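Local structure of PatF (Prochloron didemni, 4BG2) at residues A[86-91]-A[98-103]; A[63-68]-A[297-302]. The protein has a fold like that of ABBA prenyltransferases and probably belongs to the prenyltransferase-like proteins of cyanobactin (patellamide) biosynthesis. One frame throughout, in Å; residues are numbered along the deposited sequence. Where two conformers were deposited one is given.

Interaction 1 (A[86-91]-A[98-103])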
loop_
_atom_site.group_PDB
_atom_site.type_symbol
_atom_site.label_atom_id
_atom_site.label_comp_id
_atom_site.label_asym_id
_atom_site.label_seq_id
_atom_site.Cartn_x
_atom_site.Cartn_y
_atom_site.Cartn_z
ATOM N N LEU A 86 -0.770 -8.543 15.199
ATOM C CA LEU A 86 -0.039 -9.165 14.097
ATOM C C LEU A 86 1.452 -9.129 14.358
ATOM O O LEU A 86 2.141 -10.147 14.209
ATOM C CB LEU A 86 -0.350 -8.461 12.768
ATOM C CG LEU A 86 0.357 -9.000 11.533
ATOM C CD1 LEU A 86 -0.036 -10.451 11.315
ATOM C CD2 LEU A 86 0.049 -8.147 10.297
ATOM N N LEU A 87 1.945 -7.962 14.754
ATOM C CA LEU A 87 3.350 -7.788 15.083
ATOM C C LEU A 87 3.781 -8.719 16.221
ATOM O O LEU A 87 4.868 -9.270 16.168
ATOM C CB LEU A 87 3.657 -6.340 15.434
ATOM C CG LEU A 87 3.557 -5.297 14.307
ATOM C CD1 LEU A 87 3.678 -3.908 14.877
ATOM C CD2 LEU A 87 4.618 -5.506 13.244
ATOM N N ASP A 88 2.944 -8.875 17.242
ATOM C CA ASP A 88 3.235 -9.802 18.356
ATOM C C ASP A 88 3.350 -11.233 17.861
ATOM O O ASP A 88 4.293 -11.928 18.196
ATOM C CB ASP A 88 2.166 -9.723 19.453
ATOM C CG ASP A 88 2.269 -8.456 20.295
ATOM O OD1 ASP A 88 3.288 -7.733 20.210
ATOM O OD2 ASP A 88 1.302 -8.160 21.041
ATOM N N LYS A 89 2.417 -11.670 17.029
ATOM C CA LYS A 89 2.517 -13.017 16.468
ATOM C C LYS A 89 3.789 -13.211 15.608
ATOM O O LYS A 89 4.478 -14.220 15.714
ATOM C CB LYS A 89 1.242 -13.373 15.699
ATOM C CG LYS A 89 0.014 -13.320 16.601
ATOM C CD LYS A 89 -1.052 -14.368 16.328
ATOM C CE LYS A 89 -1.689 -14.806 17.640
ATOM N NZ LYS A 89 -2.548 -15.991 17.391
ATOM N N ILE A 90 4.156 -12.215 14.830
ATOM C CA ILE A 90 5.309 -12.350 13.942
ATOM C C ILE A 90 6.633 -12.316 14.708
ATOM O O ILE A 90 7.553 -13.070 14.404
ATOM C CB ILE A 90 5.240 -11.294 12.824
ATOM C CG1 ILE A 90 4.093 -11.675 11.879
ATOM C CG2 ILE A 90 6.555 -11.193 12.061
ATOM C CD1 ILE A 90 3.635 -10.566 10.976
ATOM N N ASP A 91 6.729 -11.433 15.686
ATOM C CA ASP A 91 7.973 -11.256 16.427
ATOM C C ASP A 91 8.352 -12.541 17.149
ATOM O O ASP A 91 9.528 -12.926 17.158
ATOM C CB ASP A 91 7.861 -10.099 17.419
ATOM C CG ASP A 91 8.991 -9.096 17.276
ATOM O OD1 ASP A 91 10.153 -9.499 17.027
ATOM O OD2 ASP A 91 8.720 -7.888 17.441
ATOM N N ILE A 98 11.968 -7.713 14.305
ATOM C CA ILE A 98 11.152 -6.617 13.858
ATOM C C ILE A 98 11.531 -5.357 14.630
ATOM O O ILE A 98 11.428 -5.327 15.844
ATOM C CB ILE A 98 9.652 -6.924 14.108
ATOM C CG1 ILE A 98 9.170 -8.085 13.249
ATOM C CG2 ILE A 98 8.792 -5.711 13.824
ATOM C CD1 ILE A 98 9.161 -7.801 11.770
ATOM N N ASN A 99 11.921 -4.311 13.913
ATOM C CA ASN A 99 12.116 -3.010 14.525
ATOM C C ASN A 99 10.853 -2.204 14.384
ATOM O O ASN A 99 10.574 -1.631 13.307
ATOM C CB ASN A 99 13.297 -2.263 13.909
ATOM C CG ASN A 99 13.623 -0.975 14.649
ATOM O OD1 ASN A 99 12.835 -0.472 15.444
ATOM N ND2 ASN A 99 14.790 -0.444 14.385
ATOM N N ARG A 100 10.089 -2.143 15.472
ATOM C CA ARG A 100 8.819 -1.439 15.456
ATOM C C ARG A 100 8.880 -0.030 16.061
ATOM O O ARG A 100 7.859 0.582 16.257
ATOM C CB ARG A 100 7.717 -2.284 16.124
ATOM C CG ARG A 100 7.948 -2.766 17.552
ATOM C CD ARG A 100 6.671 -3.378 18.103
ATOM N NE ARG A 100 6.726 -4.827 18.061
ATOM C CZ ARG A 100 5.761 -5.660 18.453
ATOM N NH1 ARG A 100 4.595 -5.227 18.918
ATOM N NH2 ARG A 100 5.978 -6.966 18.356
ATOM N N ASP A 101 10.076 0.494 16.294
ATOM C CA ASP A 101 10.234 1.791 16.938
ATOM C C ASP A 101 9.456 2.908 16.222
ATOM O O ASP A 101 8.683 3.597 16.870
ATOM C CB ASP A 101 11.721 2.149 17.104
ATOM C CG ASP A 101 12.425 1.268 18.149
ATOM O OD1 ASP A 101 11.750 0.395 18.767
ATOM O OD2 ASP A 101 13.647 1.438 18.365
ATOM N N SER A 102 9.607 3.056 14.899
ATOM C CA SER A 102 8.952 4.178 14.200
ATOM C C SER A 102 7.456 4.089 14.263
ATOM O O SER A 102 6.774 5.072 14.567
ATOM C CB SER A 102 9.359 4.238 12.731
ATOM O OG SER A 102 10.715 4.583 12.610
ATOM N N PHE A 103 6.925 2.905 13.978
ATOM C CA PHE A 103 5.473 2.703 14.069
ATOM C C PHE A 103 4.913 2.916 15.500
ATOM O O PHE A 103 3.875 3.564 15.681
ATOM C CB PHE A 103 5.091 1.309 13.572
ATOM C CG PHE A 103 3.620 1.074 13.542
ATOM C CD1 PHE A 103 2.828 1.700 12.585
ATOM C CD2 PHE A 103 3.015 0.236 14.460
ATOM C CE1 PHE A 103 1.460 1.522 12.558
ATOM C CE2 PHE A 103 1.646 0.050 14.438
ATOM C CZ PHE A 103 0.867 0.693 13.483
#
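Arg100 reaches across to the last turns of helix 79-91 and sets the end of its guanidinium between two carboxylates one helical turn apart, making a salt bridge to each. Asp91 is met in the flattest way: Arg100 NH2 gives a nearly straight bond of 3.0 Å to Asp91 OD2 (174°), on the lone pair turned away from OD1, and carboxylate and guanidinium are almost coplanar. Asp88 sits at a steeper tilt, its plane 32° from the guanidinium. Asp88 OD1 takes a 3.1 Å bond from Arg100 NH1 and a weak one from Arg100 NH2. Both acids belong to the more solvent-exposed side of the contact. Beneath, the packing is apolar and closer to the core: Leu87 CB covers one face of the guanidinium, 3.7 Å from Arg100 CZ, while Leu87 CD2 rests 4.2 Å from Ile98 CG2 and Leu87 CD1 reaches the ring of Phe103. Ile98 also meets Ile90, and strands 133-140 and 173-181 lie below this layer. The bend at chi3 (101°) turns the guanidinium toward the two aspartates. Arg100 stands at the N-cap position of helix 101-110, and its side chain links that start to helix 79-91. A single cation shared by two carboxylates probably offsets much of their repulsion, but would leave the cluster net negative if both are ionised.

Interaction 2 (A[63-68]-A[297-302])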
loop_
_atom_site.group_PDB
_atom_site.type_symbol
_atom_site.label_atom_id
_atom_site.label_comp_id
_atom_site.label_asym_id
_atom_site.label_seq_id
_atom_site.Cartn_x
_atom_site.Cartn_y
_atom_site.Cartn_z
ATOM N N GLY A 63 4.333 -12.423 -5.501
ATOM C CA GLY A 63 2.887 -12.231 -5.418
ATOM C C GLY A 63 2.250 -12.268 -4.037
ATOM O O GLY A 63 1.049 -12.045 -3.915
ATOM N N GLY A 64 3.003 -12.603 -2.999
ATOM C CA GLY A 64 2.408 -12.724 -1.659
ATOM C C GLY A 64 2.370 -11.387 -0.934
ATOM O O GLY A 64 3.027 -11.221 0.090
ATOM N N ARG A 65 1.580 -10.452 -1.466
ATOM C CA ARG A 65 1.515 -9.079 -0.995
ATOM C C ARG A 65 0.063 -8.618 -0.866
ATOM O O ARG A 65 -0.685 -8.597 -1.871
ATOM C CB ARG A 65 2.248 -8.143 -1.951
ATOM C CG ARG A 65 3.709 -8.471 -2.154
ATOM C CD ARG A 65 4.243 -7.871 -3.442
ATOM N NE ARG A 65 3.974 -6.438 -3.486
ATOM C CZ ARG A 65 4.748 -5.511 -2.950
ATOM N NH1 ARG A 65 5.889 -5.827 -2.341
ATOM N NH2 ARG A 65 4.375 -4.246 -3.018
ATOM N N TYR A 66 -0.332 -8.261 0.358
ATOM C CA TYR A 66 -1.680 -7.819 0.660
ATOM C C TYR A 66 -1.706 -6.671 1.643
ATOM O O TYR A 66 -0.945 -6.658 2.631
ATOM C CB TYR A 66 -2.449 -8.944 1.329
ATOM C CG TYR A 66 -2.399 -10.243 0.587
ATOM C CD1 TYR A 66 -3.265 -10.482 -0.470
ATOM C CD2 TYR A 66 -1.513 -11.255 0.960
ATOM C CE1 TYR A 66 -3.233 -11.673 -1.159
ATOM C CE2 TYR A 66 -1.493 -12.467 0.285
ATOM C CZ TYR A 66 -2.358 -12.659 -0.782
ATOM O OH TYR A 66 -2.364 -13.845 -1.495
ATOM N N GLU A 67 -2.609 -5.731 1.399
ATOM C CA GLU A 67 -3.002 -4.732 2.388
ATOM C C GLU A 67 -4.511 -4.873 2.582
ATOM O O GLU A 67 -5.264 -4.847 1.618
ATOM C CB GLU A 67 -2.728 -3.288 1.924
ATOM C CG GLU A 67 -1.313 -2.878 1.679
ATOM C CD GLU A 67 -0.394 -3.214 2.824
ATOM O OE1 GLU A 67 -0.726 -3.033 4.108
ATOM O OE2 GLU A 67 0.652 -3.647 2.348
ATOM N N VAL A 68 -4.938 -4.997 3.842
ATOM C CA VAL A 68 -6.328 -5.103 4.194
ATOM C C VAL A 68 -6.721 -4.010 5.179
ATOM O O VAL A 68 -5.996 -3.712 6.159
ATOM C CB VAL A 68 -6.600 -6.475 4.812
ATOM C CG1 VAL A 68 -8.079 -6.610 5.189
ATOM C CG2 VAL A 68 -6.210 -7.573 3.832
ATOM N N CYS A 297 5.298 -2.452 -9.516
ATOM C CA CYS A 297 4.313 -3.159 -8.713
ATOM C C CYS A 297 2.932 -2.922 -9.261
ATOM O O CYS A 297 2.602 -1.809 -9.625
ATOM C CB CYS A 297 4.349 -2.648 -7.282
ATOM S SG CYS A 297 5.706 -3.315 -6.357
ATOM N N PHE A 298 2.128 -3.970 -9.315
ATOM C CA PHE A 298 0.769 -3.910 -9.833
ATOM C C PHE A 298 -0.208 -4.280 -8.688
ATOM O O PHE A 298 -0.187 -5.388 -8.180
ATOM C CB PHE A 298 0.695 -4.905 -10.976
ATOM C CG PHE A 298 -0.494 -4.736 -11.889
ATOM C CD1 PHE A 298 -1.778 -4.616 -11.390
ATOM C CD2 PHE A 298 -0.316 -4.770 -13.264
ATOM C CE1 PHE A 298 -2.875 -4.485 -12.247
ATOM C CE2 PHE A 298 -1.402 -4.661 -14.128
ATOM C CZ PHE A 298 -2.686 -4.505 -13.619
ATOM N N TYR A 299 -1.086 -3.351 -8.345
ATOM C CA TYR A 299 -2.012 -3.478 -7.221
ATOM C C TYR A 299 -3.413 -3.596 -7.791
ATOM O O TYR A 299 -3.716 -2.959 -8.782
ATOM C CB TYR A 299 -1.931 -2.210 -6.358
ATOM C CG TYR A 299 -0.674 -2.075 -5.559
ATOM C CD1 TYR A 299 0.473 -1.505 -6.083
ATOM C CD2 TYR A 299 -0.623 -2.562 -4.238
ATOM C CE1 TYR A 299 1.646 -1.393 -5.307
ATOM C CE2 TYR A 299 0.527 -2.452 -3.475
ATOM C CZ TYR A 299 1.645 -1.876 -4.000
ATOM O OH TYR A 299 2.775 -1.817 -3.204
ATOM N N TYR A 300 -4.256 -4.409 -7.172
ATOM C CA TYR A 300 -5.677 -4.391 -7.441
ATOM C C TYR A 300 -6.429 -4.548 -6.121
ATOM O O TYR A 300 -5.951 -5.237 -5.210
ATOM C CB TYR A 300 -6.066 -5.460 -8.475
ATOM C CG TYR A 300 -5.866 -6.882 -8.044
ATOM C CD1 TYR A 300 -4.648 -7.511 -8.212
ATOM C CD2 TYR A 300 -6.907 -7.609 -7.504
ATOM C CE1 TYR A 300 -4.472 -8.831 -7.833
ATOM C CE2 TYR A 300 -6.742 -8.929 -7.137
ATOM C CZ TYR A 300 -5.520 -9.527 -7.288
ATOM O OH TYR A 300 -5.357 -10.828 -6.886
ATOM N N ASP A 301 -7.603 -3.922 -6.040
ATOM C CA ASP A 301 -8.367 -3.764 -4.815
ATOM C C ASP A 301 -9.720 -4.424 -4.981
ATOM O O ASP A 301 -10.423 -4.177 -5.977
ATOM C CB ASP A 301 -8.528 -2.272 -4.520
ATOM C CG ASP A 301 -9.133 -1.978 -3.135
ATOM O OD1 ASP A 301 -9.116 -2.844 -2.229
ATOM O OD2 ASP A 301 -9.619 -0.835 -2.941
ATOM N N GLN A 302 -10.074 -5.282 -4.023
ATOM C CA GLN A 302 -11.341 -5.983 -4.019
ATOM C C GLN A 302 -12.086 -5.718 -2.711
ATOM O O GLN A 302 -11.470 -5.695 -1.626
ATOM C CB GLN A 302 -11.106 -7.474 -4.223
ATOM C CG GLN A 302 -10.575 -7.808 -5.610
ATOM C CD GLN A 302 -10.232 -9.275 -5.767
ATOM O OE1 GLN A 302 -9.287 -9.750 -5.153
ATOM N NE2 GLN A 302 -10.973 -9.985 -6.611
#
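Arg65 and Tyr299 approach obliquely inside the barrel, with guanidinium and phenol planes 70° apart. The tyrosine comes to the guanidinium's edge, near its plane: Tyr299 OH lies 2.9 Å from Arg65 NH2, and the same nitrogen is 3.7 Å from Tyr299 CZ. In the conformer given, Cys297 SG lies over one face of the guanidinium, 3.7 Å from Arg65 NH2, a less certain contact because the cysteine has a second conformer. The arginine chain bends at chi3 (54°), turning its end toward strand 295-303, while NE is hydrogen-bonded to Ser53 OG on the intervening strand 48-57. With alanine in place of Arg65, Ser53 OG would probably lose this donor and a gap is likely to open beside the Tyr299 hydroxyl. Tyr299 in turn packs against Glu51 and Ser53 and meets the ring of Phe244. Since strand 48-57 separates the two strands, no backbone bond joins them and the side chains alone make the contact. Such side-chain contact past an intervening strand befits the interior of a closed antiparallel barrel, here ten strands ringed by helices, consistent with the ABBA prenyltransferase fold.

The two contacts illustrate how place in a fold selects chemistry. Interaction 2 is wholly buried, its centre about 8 Å from the centre of the chain, and joins strands that are second neighbours in the barrel; the centre of interaction 1 lies about 18 Å from it, where the end of helix 79-91 meets the loop leading into helix 101-110. Both use an arginine, but differently: the outer one is matched by two acidic partners above an apolar base, whereas the inner one faces a phenol and a serine hydroxyl, with a cysteine sulfur nearby in the conformer given. The contacts do not touch, their nearest atoms being about 8 Å apart and their centres about 21 Å.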